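Local coordinates for protein MamA (Candidatus Magnetobacterium bavaricum, PDB 3VTX) that is a tetratricopeptide-repeat protein of magnetotactic bacteria, an all-helical scaffold of stacked hairpins that probably serves protein-protein interaction, at residues A[56-59]-A[60-64]; A[82-86]-A[87-91]. All coordinates share one frame; numbering follows the deposited sequence.

Contact 1: A[56-59]-A[60-64]; sequences NDAI and ESLKK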
loop_
_atom_site.group_PDB
_atom_site.type_symbol
_atom_site.label_atom_id
_atom_site.label_comp_id
_atom_site.label_asym_id
_atom_site.label_seq_id
_atom_site.Cartn_x
_atom_site.Cartn_y
_atom_site.Cartn_z
ATOM N N ASN A 56 -10.724 0.039 8.576
ATOM C CA ASN A 56 -12.151 0.377 8.401
ATOM C C ASN A 56 -12.482 1.856 8.729
ATOM O O ASN A 56 -13.213 2.518 7.997
ATOM C CB ASN A 56 -13.017 -0.537 9.184
ATOM C CG ASN A 56 -13.330 -0.035 10.577
ATOM O OD1 ASN A 56 -14.389 0.602 10.806
ATOM N ND2 ASN A 56 -12.369 -0.243 11.551
ATOM N N ASP A 57 -11.864 2.372 9.774
ATOM C CA ASP A 57 -11.982 3.792 10.160
ATOM C C ASP A 57 -11.237 4.700 9.202
ATOM O O ASP A 57 -11.682 5.787 8.872
ATOM C CB ASP A 57 -11.521 3.936 11.626
ATOM C CG ASP A 57 -12.577 3.493 12.618
ATOM O OD1 ASP A 57 -13.659 4.100 12.645
ATOM O OD2 ASP A 57 -12.336 2.516 13.328
ATOM N N ALA A 58 -10.047 4.269 8.752
ATOM C CA ALA A 58 -9.321 5.048 7.806
ATOM C C ALA A 58 -10.135 5.312 6.552
ATOM O O ALA A 58 -10.159 6.445 6.046
ATOM C CB ALA A 58 -7.941 4.376 7.478
ATOM N N ILE A 59 -10.760 4.277 6.040
ATOM C CA ILE A 59 -11.537 4.348 4.789
ATOM C C ILE A 59 -12.673 5.402 4.905
ATOM O O ILE A 59 -12.969 6.130 3.941
ATOM C CB ILE A 59 -12.086 2.929 4.428
ATOM C CG1 ILE A 59 -10.944 2.025 3.946
ATOM C CG2 ILE A 59 -13.243 3.022 3.311
ATOM C CD1 ILE A 59 -11.397 0.543 3.912
ATOM N N GLU A 60 -13.258 5.569 6.099
ATOM C CA GLU A 60 -14.289 6.586 6.271
ATOM C C GLU A 60 -13.750 7.959 5.892
ATOM O O GLU A 60 -14.428 8.701 5.170
ATOM C CB GLU A 60 -14.842 6.595 7.733
ATOM C CG GLU A 60 -15.447 5.201 8.109
ATOM C CD GLU A 60 -16.031 5.093 9.547
ATOM O OE1 GLU A 60 -15.861 6.019 10.346
ATOM O OE2 GLU A 60 -16.650 4.026 9.900
ATOM N N SER A 61 -12.526 8.317 6.312
ATOM C CA SER A 61 -11.898 9.577 5.953
ATOM C C SER A 61 -11.386 9.617 4.520
ATOM O O SER A 61 -11.461 10.629 3.868
ATOM C CB SER A 61 -10.771 10.025 6.878
ATOM O OG SER A 61 -11.324 10.409 8.121
ATOM N N LEU A 62 -10.777 8.539 4.075
ATOM C CA LEU A 62 -10.177 8.493 2.753
ATOM C C LEU A 62 -11.321 8.545 1.703
ATOM O O LEU A 62 -11.120 9.137 0.616
ATOM C CB LEU A 62 -9.377 7.187 2.575
ATOM C CG LEU A 62 -8.117 7.145 3.461
ATOM C CD1 LEU A 62 -7.577 5.673 3.605
ATOM C CD2 LEU A 62 -7.081 7.994 2.833
ATOM N N LYS A 63 -12.484 7.929 1.937
ATOM C CA LYS A 63 -13.641 8.055 1.026
ATOM C C LYS A 63 -14.054 9.535 0.842
ATOM O O LYS A 63 -14.298 10.001 -0.315
ATOM C CB LYS A 63 -14.883 7.206 1.448
ATOM C CG LYS A 63 -14.694 5.700 1.094
ATOM C CD LYS A 63 -15.858 4.918 1.718
ATOM C CE LYS A 63 -15.953 3.439 1.292
ATOM N NZ LYS A 63 -17.184 2.819 2.086
ATOM N N LYS A 64 -14.128 10.256 1.948
ATOM C CA LYS A 64 -14.479 11.696 1.938
ATOM C C LYS A 64 -13.395 12.504 1.218
ATOM O O LYS A 64 -13.721 13.368 0.398
ATOM C CB LYS A 64 -14.673 12.240 3.331
ATOM C CG LYS A 64 -15.846 11.669 4.039
ATOM C CD LYS A 64 -15.825 12.206 5.481
ATOM C CE LYS A 64 -16.846 11.566 6.443
ATOM N NZ LYS A 64 -18.116 11.366 5.715
HETATM O O HOH W 1 -11.598 8.314 9.802
#
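The backbone N of Lys63 gives its hydrogen to Ile59 O at 2.7 Å, and that of Leu62 goes to Ala58 O at 2.9 Å. Both bonds are nearly straight, 166° and 162° at the hydrogen, and they are successive i to i+4 rungs of helix 55-68, one of the antiparallel helices of this tetratricopeptide-repeat fold. Ala58 O also takes a weak bond from Ser61 N. A water bridges the same turn: it donates to Asp57 O at 2.7 Å and is hydrogen-bonded to Ser61 OG at the same distance, which ties the buried serine hydroxyl back to the preceding turn.

On the exposed face the side chains of Asp57 and Glu60 run side by side, pointing the same way, with their carboxylate planes steeply turned against each other. Asp57 OD1 and Glu60 OE1 come within 3.7 Å, a proximity of like charges that probably raises the affinity of one of them for a proton. Asn56 ND2 gives a weak hydrogen bond to Asp57 OD2.

The buried faces look two ways. Ala58 and Ser61 pack on helix 39-51, through Tyr49, Met50 and Leu45, while Ile59 and Leu62 meet helix 73-85. Leu62 CD1 reaches back to within 4.1 Å of Ala58 CB. Lys63, its chain extended beyond CG, runs obliquely over the CG2 branch of Ile59, the branch that chi1 of -72° sets anti to the backbone N. The tightest carbon pair between side chains is Ile59 CG2 against Lys63 CE, at 3.4 Å, closer than usual van der Waals contact.

Contact 2: A[82-86]-A[87-91]; sequences ANFMI and DEKQA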
loop_
_atom_site.group_PDB
_atom_site.type_symbol
_atom_site.label_atom_id
_atom_site.label_comp_id
_atom_site.label_asym_id
_atom_site.label_seq_id
_atom_site.Cartn_x
_atom_site.Cartn_y
_atom_site.Cartn_z
ATOM N N ALA A 82 -6.188 -0.282 2.086
ATOM C CA ALA A 82 -7.143 -0.474 3.175
ATOM C C ALA A 82 -8.310 -1.355 2.776
ATOM O O ALA A 82 -8.808 -2.204 3.555
ATOM C CB ALA A 82 -7.683 0.931 3.639
ATOM N N ASN A 83 -8.802 -1.133 1.562
ATOM C CA ASN A 83 -9.905 -1.929 1.031
ATOM C C ASN A 83 -9.493 -3.382 0.927
ATOM O O ASN A 83 -10.292 -4.278 1.240
ATOM C CB ASN A 83 -10.346 -1.304 -0.308
ATOM C CG ASN A 83 -11.352 -0.189 -0.120
ATOM O OD1 ASN A 83 -12.361 -0.382 0.576
ATOM N ND2 ASN A 83 -11.252 0.790 -0.985
ATOM N N PHE A 84 -8.251 -3.654 0.541
ATOM C CA PHE A 84 -7.779 -5.056 0.514
ATOM C C PHE A 84 -7.780 -5.610 1.948
ATOM O O PHE A 84 -8.185 -6.741 2.179
ATOM C CB PHE A 84 -6.415 -5.119 -0.082
ATOM C CG PHE A 84 -5.810 -6.494 -0.262
ATOM C CD1 PHE A 84 -6.556 -7.579 -0.707
ATOM C CD2 PHE A 84 -4.419 -6.637 -0.133
ATOM C CE1 PHE A 84 -5.937 -8.768 -0.938
ATOM C CE2 PHE A 84 -3.833 -7.877 -0.353
ATOM C CZ PHE A 84 -4.592 -8.898 -0.762
ATOM N N MET A 85 -7.374 -4.798 2.927
ATOM C CA MET A 85 -7.350 -5.260 4.328
ATOM C C MET A 85 -8.727 -5.626 4.845
ATOM O O MET A 85 -8.838 -6.488 5.736
ATOM C CB MET A 85 -6.706 -4.214 5.257
ATOM C CG MET A 85 -5.238 -3.999 4.980
ATOM S SD MET A 85 -4.613 -2.693 6.003
ATOM C CE MET A 85 -3.256 -2.045 5.018
ATOM N N ILE A 86 -9.757 -4.993 4.374
ATOM C CA ILE A 86 -11.111 -5.217 4.850
ATOM C C ILE A 86 -11.925 -6.126 3.899
ATOM O O ILE A 86 -13.147 -6.234 4.037
ATOM C CB ILE A 86 -11.859 -3.925 5.137
ATOM C CG1 ILE A 86 -12.209 -3.146 3.884
ATOM C CG2 ILE A 86 -11.121 -3.078 6.243
ATOM C CD1 ILE A 86 -13.497 -2.251 4.072
ATOM N N ASP A 87 -11.198 -6.777 2.975
ATOM C CA ASP A 87 -11.801 -7.797 2.088
ATOM C C ASP A 87 -12.780 -7.200 1.096
ATOM O O ASP A 87 -13.859 -7.794 0.817
ATOM C CB ASP A 87 -12.515 -8.858 2.943
ATOM C CG ASP A 87 -12.555 -10.175 2.264
ATOM O OD1 ASP A 87 -11.614 -10.407 1.482
ATOM O OD2 ASP A 87 -13.505 -10.963 2.515
ATOM N N GLU A 88 -12.473 -6.014 0.607
ATOM C CA GLU A 88 -13.284 -5.329 -0.421
ATOM C C GLU A 88 -12.355 -5.243 -1.639
ATOM O O GLU A 88 -11.787 -4.235 -1.925
ATOM C CB GLU A 88 -13.791 -3.972 0.026
ATOM C CG GLU A 88 -14.858 -4.053 1.112
ATOM C CD GLU A 88 -16.128 -4.748 0.621
ATOM O OE1 GLU A 88 -16.422 -4.650 -0.601
ATOM O OE2 GLU A 88 -16.795 -5.460 1.437
ATOM N N LYS A 89 -12.274 -6.338 -2.404
ATOM C CA LYS A 89 -11.166 -6.494 -3.393
ATOM C C LYS A 89 -11.417 -5.709 -4.634
ATOM O O LYS A 89 -10.487 -5.125 -5.157
ATOM C CB LYS A 89 -10.981 -7.969 -3.710
ATOM C CG LYS A 89 -10.336 -8.718 -2.604
ATOM C CD LYS A 89 -10.173 -10.136 -2.935
ATOM C CE LYS A 89 -9.637 -10.917 -1.780
ATOM N NZ LYS A 89 -9.328 -12.327 -2.228
ATOM N N GLN A 90 -12.675 -5.603 -5.089
ATOM C CA GLN A 90 -12.900 -4.744 -6.230
ATOM C C GLN A 90 -12.721 -3.277 -5.926
ATOM O O GLN A 90 -12.255 -2.525 -6.764
ATOM C CB GLN A 90 -14.281 -4.981 -6.851
ATOM C CG GLN A 90 -14.506 -4.240 -8.182
ATOM C CD GLN A 90 -13.484 -4.618 -9.225
ATOM O OE1 GLN A 90 -13.297 -5.795 -9.498
ATOM N NE2 GLN A 90 -12.779 -3.630 -9.753
ATOM N N ALA A 91 -13.065 -2.849 -4.708
ATOM C CA ALA A 91 -12.823 -1.473 -4.382
ATOM C C ALA A 91 -11.297 -1.246 -4.303
ATOM O O ALA A 91 -10.842 -0.135 -4.484
ATOM C CB ALA A 91 -13.506 -1.102 -2.990
HETATM O O HOH W 2 -15.728 -5.784 4.282
#
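A Schellman motif ends helix 73-85 here, and its two bonds link the last turn to the residues that follow. Glu88 N reaches back to Asn83 O at 2.9 Å, nearly straight at the hydrogen (162°). Asp87 N bonds to Phe84 O at 3.1 Å, but it sits above the carbonyl plane instead of on a lone pair. Asp87 is the C-prime residue, and its positive phi of 68° turns the chain out of the helix. Glu88 then takes the N-cap position of helix 89-102, so the connection between the paired helices of this tetratricopeptide repeat is very short.

Side chains close over the turn. Ile86 has CG1 between its backbone N and carbonyl carbon (chi1 70°), and its CD1 packs against Glu88 CG at 3.7 Å. The Glu88 chain bends at chi2, and a water donates both to its OE2 and to Ile86 O, 2.6 Å from the latter, bridging the two residues at the surface.

Deeper in, the buried Asn83 lays its amide against the Ala91 methyl, with ND2 3.6 Å from Ala91 CB. Phe84 turns the edge of its ring to the Lys89 chain, whose CE lies near the ring plane, 4.4 Å from CE1. Both of these side chains touch Val116 of helix 107-119, and Lys89 NZ is hydrogen-bonded to Ser119 OG.

Contact 1 comes first along the chain, within helix 55-68, and contact 2 follows at the turn from helix 73-85 into helix 89-102; their centres are about 12 Å apart. They meet directly, because helices 55-68 and 73-85 are successive and packed together. Ile59 is the main link: its CG1 lies 3.5 Å from Ala82 CB, and its CD1 is equally close to Ile86 CD1. Near the start of helix 55-68, the backbone of Asn56 also approaches Ile86 CG2. One isoleucine thus joins the N-terminal half of helix 55-68 to the C-terminal end of helix 73-85 and the residue just beyond it, part of the continuous helix-on-helix packing that builds a tetratricopeptide-repeat array.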